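Local structure of Slr0280 protein (Synechocystis sp., 5H3K) at residues S385-I389 / A400-N404; R410-T416 / Y461-G467; Q527-A533 / G555-F561; L544-H548 / S581-A585. The protein is of unknown function but contains a domain of the phosphodiester glycosidase (NAGPA) family, so it may cleave sugar-phosphodiester linkages. One frame throughout, in Å; residues are numbered along the deposited sequence.

Contact 1: S385-I389 / A400-N404; sequences SLSEI and ANYLN
Glu388 and Ala400 form an antiparallel hydrogen-bonded pair and illustrate how a buried acid can be carried on a strand. Glu388 N donates to Ala400 O at 3.1 Å, almost straight at 176°, and Ala400 N returns a bond to Glu388 O at 2.8 Å. The glutamate side chain starts on the same face as the methyl of Ala400, its CB lying 4.3 Å from Ala400 CB. Its CG stands beside the backbone N (chi1 -60°), and the extended chain then carries the carboxylate past Ala400 to Leu403, which it crosses at about a right angle. There Glu388 CD comes to 4.1 Å from Leu403 CD2. At the tip the oxygens divide: OE2 lies by Leu403 CD2, while Glu388 OE1 touches Leu403 CD1 at 3.7 Å. Glu388 OE1 is also hydrogen-bonded to water 1 at 2.8 Å. The same water has a weak bond to Tyr402 O. The salt bridge from OE1 to Arg414 NE probably offsets the cost of burying the charge beside leucine methyls. Leu386 adds a purely apolar touch, Leu386 CD2 to Leu403 CD2 at 3.8 Å. The pair belongs to the beta hairpin of strands 379-392 and 397-403, within a larger mixed sheet.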
loop_
_atom_site.group_PDB
_atom_site.type_symbol
_atom_site.label_atom_id
_atom_site.label_comp_id
_atom_site.label_asym_id
_atom_site.label_seq_id
_atom_site.Cartn_x
_atom_site.Cartn_y
_atom_site.Cartn_z
ATOM N N SER A 385 15.622 -1.469 -18.565
ATOM C CA SER A 385 16.483 -2.646 -18.495
ATOM C C SER A 385 17.826 -2.236 -17.901
ATOM O O SER A 385 18.213 -1.070 -17.944
ATOM C CB SER A 385 16.647 -3.309 -19.862
ATOM O OG SER A 385 17.263 -2.415 -20.765
ATOM N N LEU A 386 18.520 -3.200 -17.315
ATOM C CA LEU A 386 19.800 -2.918 -16.686
ATOM C C LEU A 386 20.746 -3.995 -17.150
ATOM O O LEU A 386 20.392 -5.168 -17.132
ATOM C CB LEU A 386 19.665 -2.985 -15.166
ATOM C CG LEU A 386 20.966 -2.940 -14.363
ATOM C CD1 LEU A 386 21.563 -1.543 -14.421
ATOM C CD2 LEU A 386 20.739 -3.387 -12.913
ATOM N N SER A 387 21.931 -3.617 -17.609
ATOM C CA SER A 387 22.953 -4.621 -17.859
ATOM C C SER A 387 24.182 -4.267 -17.043
ATOM O O SER A 387 24.537 -3.093 -16.914
ATOM C CB SER A 387 23.286 -4.741 -19.351
ATOM O OG SER A 387 23.892 -3.563 -19.839
ATOM N N GLU A 388 24.808 -5.285 -16.460
ATOM C CA GLU A 388 26.046 -5.080 -15.726
ATOM C C GLU A 388 27.168 -5.724 -16.504
ATOM O O GLU A 388 27.089 -6.902 -16.841
ATOM C CB GLU A 388 25.963 -5.717 -14.338
ATOM C CG GLU A 388 24.836 -5.153 -13.475
ATOM C CD GLU A 388 24.920 -5.597 -12.031
ATOM O OE1 GLU A 388 24.757 -6.812 -11.758
ATOM O OE2 GLU A 388 25.158 -4.725 -11.168
ATOM N N ILE A 389 28.202 -4.944 -16.800
ATOM C CA ILE A 389 29.405 -5.491 -17.422
ATOM C C ILE A 389 30.387 -5.859 -16.327
ATOM O O ILE A 389 30.748 -5.021 -15.494
ATOM C CB ILE A 389 30.073 -4.487 -18.367
ATOM C CG1 ILE A 389 29.094 -4.085 -19.471
ATOM C CG2 ILE A 389 31.332 -5.098 -18.971
ATOM C CD1 ILE A 389 28.431 -5.275 -20.113
ATOM N N ALA A 400 26.105 -9.513 -17.239
ATOM C CA ALA A 400 25.112 -10.110 -16.360
ATOM C C ALA A 400 23.777 -9.402 -16.597
ATOM O O ALA A 400 23.713 -8.172 -16.601
ATOM C CB ALA A 400 25.545 -9.968 -14.917
ATOM N N ASN A 401 22.717 -10.173 -16.803
ATOM C CA ASN A 401 21.425 -9.588 -17.145
ATOM C C ASN A 401 20.363 -9.690 -16.053
ATOM O O ASN A 401 19.224 -9.250 -16.250
ATOM C CB ASN A 401 20.887 -10.214 -18.436
ATOM C CG ASN A 401 21.694 -9.814 -19.658
ATOM O OD1 ASN A 401 22.142 -10.670 -20.424
ATOM N ND2 ASN A 401 21.895 -8.510 -19.838
ATOM N N TYR A 402 20.725 -10.285 -14.920
ATOM C CA TYR A 402 19.806 -10.425 -13.798
ATOM C C TYR A 402 20.528 -10.050 -12.515
ATOM O O TYR A 402 21.657 -10.485 -12.277
ATOM C CB TYR A 402 19.262 -11.858 -13.726
ATOM C CG TYR A 402 18.687 -12.289 -15.051
ATOM C CD1 TYR A 402 17.392 -11.929 -15.415
ATOM C CD2 TYR A 402 19.454 -13.004 -15.963
ATOM C CE1 TYR A 402 16.871 -12.295 -16.642
ATOM C CE2 TYR A 402 18.942 -13.377 -17.197
ATOM C CZ TYR A 402 17.654 -13.018 -17.529
ATOM O OH TYR A 402 17.150 -13.390 -18.760
ATOM N N LEU A 403 19.886 -9.231 -11.692
ATOM C CA LEU A 403 20.500 -8.780 -10.452
ATOM C C LEU A 403 19.480 -8.922 -9.344
ATOM O O LEU A 403 18.369 -8.397 -9.468
ATOM C CB LEU A 403 20.907 -7.308 -10.591
ATOM C CG LEU A 403 21.387 -6.579 -9.327
ATOM C CD1 LEU A 403 22.656 -7.245 -8.798
ATOM C CD2 LEU A 403 21.632 -5.083 -9.629
ATOM N N ASN A 404 19.842 -9.628 -8.278
ATOM C CA ASN A 404 18.972 -9.755 -7.113
ATOM C C ASN A 404 17.519 -10.050 -7.485
ATOM O O ASN A 404 16.603 -9.371 -7.018
ATOM C CB ASN A 404 19.054 -8.483 -6.257
ATOM C CG ASN A 404 20.411 -8.331 -5.586
ATOM O OD1 ASN A 404 21.111 -9.318 -5.398
ATOM N ND2 ASN A 404 20.788 -7.106 -5.233
HETATM O O HOH W 1 23.065 -8.106 -13.536
#

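Contact 2: R410-T416 / Y461-G467; sequences RGIARYT and YLIIDRG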
loop_
_atom_site.group_PDB
_atom_site.type_symbol
_atom_site.label_atom_id
_atom_site.label_comp_id
_atom_site.label_asym_id
_atom_site.label_seq_id
_atom_site.Cartn_x
_atom_site.Cartn_y
_atom_site.Cartn_z
ATOM N N ARG A 410 18.017 -18.637 -18.487
ATOM C CA ARG A 410 19.408 -18.913 -18.807
ATOM C C ARG A 410 20.144 -17.589 -18.970
ATOM O O ARG A 410 19.621 -16.642 -19.571
ATOM C CB ARG A 410 19.508 -19.746 -20.084
ATOM C CG ARG A 410 19.021 -21.179 -19.888
ATOM C CD ARG A 410 18.937 -21.943 -21.209
ATOM N NE ARG A 410 20.243 -22.404 -21.674
ATOM C CZ ARG A 410 21.009 -21.742 -22.536
ATOM N NH1 ARG A 410 20.607 -20.576 -23.031
ATOM N NH2 ARG A 410 22.180 -22.252 -22.903
ATOM N N GLY A 411 21.347 -17.509 -18.409
ATOM C CA GLY A 411 22.129 -16.285 -18.471
ATOM C C GLY A 411 22.979 -16.125 -17.220
ATOM O O GLY A 411 23.091 -17.052 -16.417
ATOM N N ILE A 412 23.581 -14.952 -17.059
ATOM C CA ILE A 412 24.415 -14.697 -15.893
ATOM C C ILE A 412 23.683 -13.786 -14.911
ATOM O O ILE A 412 23.211 -12.713 -15.292
ATOM C CB ILE A 412 25.746 -14.055 -16.297
ATOM C CG1 ILE A 412 26.522 -15.008 -17.216
ATOM C CG2 ILE A 412 26.554 -13.662 -15.052
ATOM C CD1 ILE A 412 27.692 -14.365 -17.928
ATOM N N ALA A 413 23.606 -14.217 -13.653
ATOM C CA ALA A 413 22.922 -13.447 -12.607
ATOM C C ALA A 413 23.896 -13.073 -11.501
ATOM O O ALA A 413 24.944 -13.705 -11.330
ATOM C CB ALA A 413 21.744 -14.230 -12.044
ATOM N N ARG A 414 23.563 -12.032 -10.750
ATOM C CA ARG A 414 24.431 -11.594 -9.672
ATOM C C ARG A 414 23.556 -11.390 -8.438
ATOM O O ARG A 414 22.397 -10.966 -8.554
ATOM C CB ARG A 414 25.134 -10.299 -10.084
ATOM C CG ARG A 414 26.462 -10.045 -9.419
ATOM C CD ARG A 414 27.209 -8.904 -10.119
ATOM N NE ARG A 414 26.607 -7.588 -9.897
ATOM C CZ ARG A 414 26.903 -6.801 -8.868
ATOM N NH1 ARG A 414 27.775 -7.201 -7.942
ATOM N NH2 ARG A 414 26.315 -5.617 -8.756
ATOM N N TYR A 415 24.093 -11.729 -7.272
ATOM C CA TYR A 415 23.389 -11.564 -6.010
ATOM C C TYR A 415 24.304 -10.866 -5.015
ATOM O O TYR A 415 25.395 -11.351 -4.716
ATOM C CB TYR A 415 22.928 -12.914 -5.467
ATOM C CG TYR A 415 21.793 -13.503 -6.265
ATOM C CD1 TYR A 415 20.478 -13.116 -6.018
ATOM C CD2 TYR A 415 22.029 -14.425 -7.283
ATOM C CE1 TYR A 415 19.418 -13.647 -6.756
ATOM C CE2 TYR A 415 20.976 -14.965 -8.033
ATOM C CZ TYR A 415 19.673 -14.568 -7.761
ATOM O OH TYR A 415 18.631 -15.094 -8.505
ATOM N N THR A 416 23.854 -9.716 -4.520
ATOM C CA THR A 416 24.652 -8.878 -3.629
ATOM C C THR A 416 24.062 -8.976 -2.224
ATOM O O THR A 416 23.036 -9.639 -2.034
ATOM C CB THR A 416 24.686 -7.423 -4.115
ATOM O OG1 THR A 416 23.429 -6.781 -3.831
ATOM C CG2 THR A 416 24.985 -7.367 -5.601
ATOM N N TYR A 461 29.802 -10.523 -3.358
ATOM C CA TYR A 461 28.591 -10.948 -4.059
ATOM C C TYR A 461 28.793 -12.307 -4.697
ATOM O O TYR A 461 29.901 -12.852 -4.686
ATOM C CB TYR A 461 28.200 -9.926 -5.141
ATOM C CG TYR A 461 29.285 -9.618 -6.157
ATOM C CD1 TYR A 461 29.375 -10.329 -7.353
ATOM C CD2 TYR A 461 30.195 -8.595 -5.933
ATOM C CE1 TYR A 461 30.354 -10.035 -8.292
ATOM C CE2 TYR A 461 31.176 -8.296 -6.862
ATOM C CZ TYR A 461 31.254 -9.018 -8.034
ATOM O OH TYR A 461 32.245 -8.708 -8.942
ATOM N N LEU A 462 27.718 -12.855 -5.255
ATOM C CA LEU A 462 27.799 -14.122 -5.963
ATOM C C LEU A 462 27.495 -13.887 -7.430
ATOM O O LEU A 462 26.622 -13.071 -7.770
ATOM C CB LEU A 462 26.801 -15.127 -5.393
ATOM C CG LEU A 462 26.928 -15.459 -3.911
ATOM C CD1 LEU A 462 25.879 -16.505 -3.510
ATOM C CD2 LEU A 462 28.347 -15.981 -3.626
ATOM N N ILE A 463 28.239 -14.563 -8.301
ATOM C CA ILE A 463 27.867 -14.647 -9.700
ATOM C C ILE A 463 27.265 -16.027 -9.918
ATOM O O ILE A 463 27.863 -17.050 -9.548
ATOM C CB ILE A 463 29.067 -14.452 -10.629
ATOM C CG1 ILE A 463 29.639 -13.041 -10.471
ATOM C CG2 ILE A 463 28.644 -14.718 -12.069
ATOM C CD1 ILE A 463 31.063 -12.855 -11.070
ATOM N N ILE A 464 26.066 -16.054 -10.491
ATOM C CA ILE A 464 25.348 -17.299 -10.748
ATOM C C ILE A 464 25.259 -17.528 -12.255
ATOM O O ILE A 464 24.767 -16.672 -13.001
ATOM C CB ILE A 464 23.919 -17.275 -10.154
ATOM C CG1 ILE A 464 23.966 -17.198 -8.622
ATOM C CG2 ILE A 464 23.131 -18.499 -10.593
ATOM C CD1 ILE A 464 24.682 -18.355 -7.968
ATOM N N ASP A 465 25.759 -18.670 -12.712
ATOM C CA ASP A 465 25.692 -18.988 -14.135
ATOM C C ASP A 465 24.592 -20.016 -14.338
ATOM O O ASP A 465 24.662 -21.123 -13.801
ATOM C CB ASP A 465 27.043 -19.528 -14.618
ATOM C CG ASP A 465 27.064 -19.838 -16.105
ATOM O OD1 ASP A 465 26.054 -19.572 -16.802
ATOM O OD2 ASP A 465 28.117 -20.331 -16.581
ATOM N N ARG A 466 23.569 -19.635 -15.094
ATOM C CA ARG A 466 22.491 -20.551 -15.445
ATOM C C ARG A 466 22.584 -20.878 -16.932
ATOM O O ARG A 466 22.474 -19.988 -17.786
ATOM C CB ARG A 466 21.127 -19.938 -15.088
ATOM C CG ARG A 466 21.023 -19.530 -13.622
ATOM C CD ARG A 466 19.639 -19.009 -13.277
ATOM N NE ARG A 466 19.472 -18.838 -11.841
ATOM C CZ ARG A 466 19.141 -17.692 -11.256
ATOM N NH1 ARG A 466 18.948 -16.610 -11.989
ATOM N NH2 ARG A 466 19.006 -17.631 -9.934
ATOM N N GLY A 467 22.838 -22.149 -17.238
ATOM C CA GLY A 467 22.965 -22.587 -18.621
ATOM C C GLY A 467 24.364 -22.492 -19.218
ATOM O O GLY A 467 24.512 -22.358 -20.441
HETATM O O HOH W 2 20.404 -16.331 -15.090
#
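Gly411 and Arg466 open a ladder of backbone bonds that continues through Ala413 with Ile464 and Tyr415 with Leu462. Each of these three antiparallel pairs is hydrogen-bonded in both directions. Both bonds of the middle pair are nearly straight: Ala413 N to Ile464 O is 2.8 Å and Ile464 N to Ala413 O is 2.7 Å. Between them the non-hydrogen-bonded pairs Ile412 with Asp465 and Arg414 with Ile463 bring backbones close enough for CA-H...O contacts, such as Arg414 CA to Leu462 O at 3.3 Å.

Polar and cationic side chains work on both faces. Arg466, extended from CG to NE, sends NH2 to Tyr415 OH at 2.9 Å, the hydroxyl lying in the guanidinium plane; Glu430 pairs with the NE of this arginine, and Ser405 O also bonds the tyrosine hydroxyl. On the other face Arg414 bends at chi3 (71°), which brings NH1 over the centre of the Tyr461 ring. This is a cation-pi contact, Arg414 CZ to the Tyr461 ring centroid 4.6 Å, with the two planes almost perpendicular, so the guanidinium presents its edge to the ring; its NE is engaged by Glu388.

Apolar contacts fill in between: Ile412 CG2 and Ile463 CG2 lie side by side at 3.8 Å, and Tyr415 CD2 meets Ile464 CG1 at 3.6 Å, the isoleucine lying at the ring edge. In the sheet, strand 411-415 runs between strand 397-403, to which it is parallel, and strand 460-466, whose far side pairs with strand 430-436; strand 481-488 packs against Arg414, Tyr461 and Ile463.

Contact 3: Q527-A533 / G555-F561; sequences QRASRSA and GASLGEF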
loop_
_atom_site.group_PDB
_atom_site.type_symbol
_atom_site.label_atom_id
_atom_site.label_comp_id
_atom_site.label_asym_id
_atom_site.label_seq_id
_atom_site.Cartn_x
_atom_site.Cartn_y
_atom_site.Cartn_z
ATOM N N GLN A 527 -7.689 -10.330 -18.185
ATOM C CA GLN A 527 -8.205 -10.352 -16.831
ATOM C C GLN A 527 -8.863 -9.018 -16.424
ATOM O O GLN A 527 -8.384 -7.935 -16.789
ATOM C CB GLN A 527 -7.042 -10.706 -15.911
ATOM C CG GLN A 527 -7.340 -10.824 -14.452
ATOM C CD GLN A 527 -6.112 -11.289 -13.692
ATOM O OE1 GLN A 527 -4.985 -10.885 -14.006
ATOM N NE2 GLN A 527 -6.318 -12.154 -12.700
ATOM N N ARG A 528 -9.979 -9.111 -15.699
ATOM C CA ARG A 528 -10.604 -7.958 -15.035
ATOM C C ARG A 528 -10.286 -8.031 -13.539
ATOM O O ARG A 528 -10.510 -9.065 -12.914
ATOM C CB ARG A 528 -12.120 -7.994 -15.227
ATOM C CG ARG A 528 -12.611 -7.212 -16.426
ATOM C CD ARG A 528 -12.062 -7.743 -17.705
ATOM N NE ARG A 528 -12.585 -7.015 -18.858
ATOM C CZ ARG A 528 -12.257 -7.302 -20.112
ATOM N NH1 ARG A 528 -12.766 -6.603 -21.120
ATOM N NH2 ARG A 528 -11.414 -8.298 -20.351
ATOM N N ALA A 529 -9.755 -6.954 -12.960
ATOM C CA ALA A 529 -9.260 -7.044 -11.585
ATOM C C ALA A 529 -9.165 -5.701 -10.876
ATOM O O ALA A 529 -9.244 -4.650 -11.519
ATOM C CB ALA A 529 -7.877 -7.729 -11.576
ATOM N N SER A 530 -8.969 -5.748 -9.555
ATOM C CA SER A 530 -8.535 -4.573 -8.804
ATOM C C SER A 530 -7.221 -4.111 -9.421
ATOM O O SER A 530 -6.439 -4.933 -9.915
ATOM C CB SER A 530 -8.323 -4.904 -7.325
ATOM O OG SER A 530 -9.536 -5.364 -6.739
ATOM N N ARG A 531 -6.991 -2.801 -9.427
ATOM C CA ARG A 531 -5.757 -2.233 -9.989
ATOM C C ARG A 531 -5.098 -1.186 -9.087
ATOM O O ARG A 531 -5.770 -0.479 -8.322
ATOM C CB ARG A 531 -6.024 -1.606 -11.365
ATOM C CG ARG A 531 -6.712 -2.529 -12.376
ATOM C CD ARG A 531 -5.760 -3.616 -12.907
ATOM N NE ARG A 531 -6.492 -4.473 -13.837
ATOM C CZ ARG A 531 -6.006 -5.564 -14.417
ATOM N NH1 ARG A 531 -4.754 -5.949 -14.192
ATOM N NH2 ARG A 531 -6.790 -6.267 -15.235
ATOM N N SER A 532 -3.774 -1.111 -9.176
ATOM C CA SER A 532 -2.995 -0.068 -8.507
ATOM C C SER A 532 -2.159 0.650 -9.557
ATOM O O SER A 532 -1.741 0.051 -10.548
ATOM C CB SER A 532 -2.057 -0.663 -7.443
ATOM O OG SER A 532 -2.788 -1.239 -6.376
ATOM N N ALA A 533 -1.908 1.938 -9.355
ATOM C CA ALA A 533 -1.025 2.666 -10.255
ATOM C C ALA A 533 -0.303 3.777 -9.534
ATOM O O ALA A 533 -0.748 4.252 -8.478
ATOM C CB ALA A 533 -1.795 3.230 -11.476
ATOM N N GLY A 555 -13.879 -5.722 -12.000
ATOM C CA GLY A 555 -12.760 -4.791 -11.927
ATOM C C GLY A 555 -12.337 -4.403 -13.336
ATOM O O GLY A 555 -12.841 -4.953 -14.317
ATOM N N ALA A 556 -11.420 -3.449 -13.445
ATOM C CA ALA A 556 -11.032 -2.920 -14.752
ATOM C C ALA A 556 -10.106 -3.864 -15.501
ATOM O O ALA A 556 -9.298 -4.552 -14.892
ATOM C CB ALA A 556 -10.360 -1.552 -14.596
ATOM N N SER A 557 -10.230 -3.891 -16.830
ATOM C CA SER A 557 -9.204 -4.452 -17.693
ATOM C C SER A 557 -8.052 -3.458 -17.736
ATOM O O SER A 557 -8.188 -2.340 -17.242
ATOM C CB SER A 557 -9.739 -4.663 -19.113
ATOM O OG SER A 557 -9.999 -3.414 -19.738
ATOM N N LEU A 558 -6.919 -3.854 -18.313
ATOM C CA LEU A 558 -5.784 -2.927 -18.437
ATOM C C LEU A 558 -6.143 -1.680 -19.263
ATOM O O LEU A 558 -5.755 -0.558 -18.915
ATOM C CB LEU A 558 -4.551 -3.626 -19.030
ATOM C CG LEU A 558 -3.885 -4.721 -18.193
ATOM C CD1 LEU A 558 -2.891 -5.489 -19.072
ATOM C CD2 LEU A 558 -3.190 -4.124 -16.972
ATOM N N GLY A 559 -6.876 -1.868 -20.359
ATOM C CA GLY A 559 -7.292 -0.745 -21.181
ATOM C C GLY A 559 -8.234 0.204 -20.463
ATOM O O GLY A 559 -8.119 1.436 -20.582
ATOM N N GLU A 560 -9.187 -0.372 -19.733
ATOM C CA GLU A 560 -10.105 0.412 -18.912
ATOM C C GLU A 560 -9.369 1.193 -17.834
ATOM O O GLU A 560 -9.683 2.359 -17.588
ATOM C CB GLU A 560 -11.182 -0.486 -18.300
ATOM C CG GLU A 560 -12.200 -0.961 -19.343
ATOM C CD GLU A 560 -13.114 -2.074 -18.847
ATOM O OE1 GLU A 560 -12.716 -2.809 -17.908
ATOM O OE2 GLU A 560 -14.228 -2.228 -19.420
ATOM N N PHE A 561 -8.392 0.554 -17.192
ATOM C CA PHE A 561 -7.627 1.224 -16.151
ATOM C C PHE A 561 -6.848 2.406 -16.740
ATOM O O PHE A 561 -6.790 3.467 -16.131
ATOM C CB PHE A 561 -6.695 0.231 -15.433
ATOM C CG PHE A 561 -6.084 0.774 -14.159
ATOM C CD1 PHE A 561 -6.854 1.493 -13.248
ATOM C CD2 PHE A 561 -4.742 0.542 -13.868
ATOM C CE1 PHE A 561 -6.294 2.000 -12.062
ATOM C CE2 PHE A 561 -4.176 1.025 -12.689
ATOM C CZ PHE A 561 -4.946 1.762 -11.785
HETATM O O HOH W 3 -6.868 -6.726 -18.860
HETATM O O HOH W 4 -13.148 -8.592 -11.194
HETATM O O HOH W 5 -14.739 -5.027 -19.456
#
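Phe561 turns its ring anti to the backbone N (chi1 -168°), bringing it under Arg531 CB, while Arg531 sets CG beside its own backbone N (chi1 -53°) and bends at chi2 (-73°), steering its guanidinium to Ala556 O. Arg531 CB thus sits squarely over the Phe561 ring, 3.3 Å from its centroid, in a CH-pi contact. Ala533 CB approaches the same ring obliquely, 3.5 Å from Phe561 CE2, and Ser532 O lies at its edge.

Arg531 NE and NH2 grip one atom side-on, Ala556 O, at 3.0 Å and 3.1 Å respectively. NH2 arrives on a lone pair in the carbonyl plane, whereas NE comes from above it; Ala529 N is a third donor to the same oxygen. Leu558 and Ala529 pack on opposite faces of the guanidinium, sandwiching the plane and limiting its rotation.

Nearer the surface, Arg528 lays a guanidinium face over Ser557 CB; its NH2 is hydrogen-bonded to Gln526 O, and water 5 joins its NE to Glu560 OE2. Ser557 and Glu560 form a capping box: Glu560 N donates to Ser557 OG and Ser557 N to Glu560 OE1 at 2.9 Å, while Arg550 pairs with that carboxylate.

Strand 531-536 of an antiparallel sheet here meets the start of helix 558-567. Three donors on one carbonyl oxygen tie the loop leading into the helix to segment 527-533, and the arginine charge probably polarises that carbonyl, while the capping box satisfies N-H groups at the helix start.

Contact 4: L544-H548 / S581-A585; sequences LVASH and STSLA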
loop_
_atom_site.group_PDB
_atom_site.type_symbol
_atom_site.label_atom_id
_atom_site.label_comp_id
_atom_site.label_asym_id
_atom_site.label_seq_id
_atom_site.Cartn_x
_atom_site.Cartn_y
_atom_site.Cartn_z
ATOM N N LEU A 544 -1.209 8.310 -6.398
ATOM C CA LEU A 544 -1.285 6.884 -6.107
ATOM C C LEU A 544 -2.754 6.510 -6.249
ATOM O O LEU A 544 -3.632 7.181 -5.680
ATOM C CB LEU A 544 -0.787 6.591 -4.693
ATOM C CG LEU A 544 0.588 7.150 -4.314
ATOM C CD1 LEU A 544 0.963 6.702 -2.907
ATOM C CD2 LEU A 544 1.661 6.704 -5.294
ATOM N N VAL A 545 -3.037 5.443 -6.996
ATOM C CA VAL A 545 -4.413 5.112 -7.388
ATOM C C VAL A 545 -4.767 3.654 -7.104
ATOM O O VAL A 545 -4.014 2.752 -7.470
ATOM C CB VAL A 545 -4.594 5.330 -8.911
ATOM C CG1 VAL A 545 -6.048 5.058 -9.326
ATOM C CG2 VAL A 545 -4.162 6.732 -9.308
ATOM N N ALA A 546 -5.908 3.430 -6.454
ATOM C CA ALA A 546 -6.443 2.080 -6.231
ATOM C C ALA A 546 -7.888 2.029 -6.711
ATOM O O ALA A 546 -8.714 2.845 -6.278
ATOM C CB ALA A 546 -6.377 1.705 -4.732
ATOM N N SER A 547 -8.194 1.080 -7.590
ATOM C CA SER A 547 -9.552 0.884 -8.091
ATOM C C SER A 547 -9.996 -0.551 -7.859
ATOM O O SER A 547 -9.191 -1.479 -7.887
ATOM C CB SER A 547 -9.656 1.229 -9.576
ATOM O OG SER A 547 -8.936 0.292 -10.356
ATOM N N HIS A 548 -11.288 -0.749 -7.637
ATOM C CA HIS A 548 -11.785 -2.117 -7.490
ATOM C C HIS A 548 -12.883 -2.410 -8.503
ATOM O O HIS A 548 -12.687 -2.150 -9.692
ATOM C CB HIS A 548 -12.140 -2.401 -6.027
ATOM C CG HIS A 548 -10.947 -2.303 -5.115
ATOM N ND1 HIS A 548 -10.036 -3.327 -4.988
ATOM C CD2 HIS A 548 -10.499 -1.291 -4.338
ATOM C CE1 HIS A 548 -9.080 -2.958 -4.145
ATOM N NE2 HIS A 548 -9.334 -1.731 -3.738
ATOM N N SER A 581 -3.473 -7.925 -4.305
ATOM C CA SER A 581 -2.343 -7.109 -3.856
ATOM C C SER A 581 -2.712 -5.633 -3.698
ATOM O O SER A 581 -2.096 -4.932 -2.896
ATOM C CB SER A 581 -1.160 -7.219 -4.811
ATOM O OG SER A 581 -0.683 -8.552 -4.877
ATOM N N THR A 582 -3.710 -5.165 -4.443
ATOM C CA THR A 582 -4.042 -3.733 -4.411
ATOM C C THR A 582 -4.392 -3.291 -2.993
ATOM O O THR A 582 -5.274 -3.858 -2.365
ATOM C CB THR A 582 -5.188 -3.375 -5.381
ATOM O OG1 THR A 582 -4.722 -3.523 -6.733
ATOM C CG2 THR A 582 -5.629 -1.915 -5.174
ATOM N N SER A 583 -3.695 -2.268 -2.502
ATOM C CA SER A 583 -3.939 -1.729 -1.167
ATOM C C SER A 583 -3.230 -0.382 -1.021
ATOM O O SER A 583 -2.086 -0.212 -1.454
ATOM C CB SER A 583 -3.494 -2.738 -0.097
ATOM O OG SER A 583 -2.333 -3.446 -0.537
ATOM N N LEU A 584 -3.930 0.573 -0.430
ATOM C CA LEU A 584 -3.448 1.948 -0.330
ATOM C C LEU A 584 -3.652 2.392 1.108
ATOM O O LEU A 584 -4.791 2.418 1.589
ATOM C CB LEU A 584 -4.251 2.839 -1.289
ATOM C CG LEU A 584 -4.084 4.360 -1.254
ATOM C CD1 LEU A 584 -2.618 4.711 -1.402
ATOM C CD2 LEU A 584 -4.909 4.988 -2.374
ATOM N N ALA A 585 -2.555 2.720 1.803
ATOM C CA ALA A 585 -2.626 3.052 3.232
ATOM C C ALA A 585 -2.312 4.522 3.466
ATOM O O ALA A 585 -1.397 5.073 2.854
ATOM C CB ALA A 585 -1.672 2.168 4.068
#
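Ala546 and Thr582 have the nearest CA atoms, 6.5 Å apart, and the end-to-end directions of the touching parts differ by 130°, with no hydrogen bond passing across. Side-chain packing joins strand 542-547 of the eight-stranded antiparallel sheet to the turn before strand 584-586, and to that strand itself, which belongs to another antiparallel sheet. Thr582 points its methyl at strand 542-547: with CG2 anti to the backbone N and OG1 beside it (chi1 -69°), Thr582 CG2 lies 3.7 Å from Ala546 CB and equally 3.7 Å from His548 CE1. The methyl reaches the imidazole obliquely. Leu584 continues the contact, its CB at 4.2 Å from Ala546 CB and its CD1 at 4.2 Å from Leu544 CB.

The polar atoms find their partners elsewhere. His548 ND1 bonds to Ser530 OG and NE2 to Asp592, which holds the ring by both nitrogens; Thr582 OG1 bonds to Ser532 OG. Within its own turn, Ser583 OG donates to Ser581 O at 2.8 Å.

The chemistry thus divides within single residues. Thr582 spends its methyl on the interface and its hydroxyl on strand 531-536, and a histidine fixed by two bonds offers CE1 for packing. A buried interface without bonds of its own is set in a polar network that fixes the orientation of His548 and Thr582.

In the fold
Contacts 1 and 2 share one mixed sheet, where strands 397-403 and 411-415 are neighbours, and a salt bridge ties them. Both lie toward the periphery, about 28 and 31 Å from the chain centre to their own centres, are partly buried, and rest on antiparallel backbone pairing, a single pair in contact 1 and a ladder in contact 2, with charged side chains laid along it. Contacts 3 and 4 lie some 30 Å or more from these, centre to centre, and join each other through adjacent strands 531-536 and 542-547 and a side-chain hydrogen bond. Contact 3, a partly buried strand-to-helix junction, is rich in arginine and water; contact 4, the most central, is buried, with no hydrogen bond across it and mainly apolar contacts.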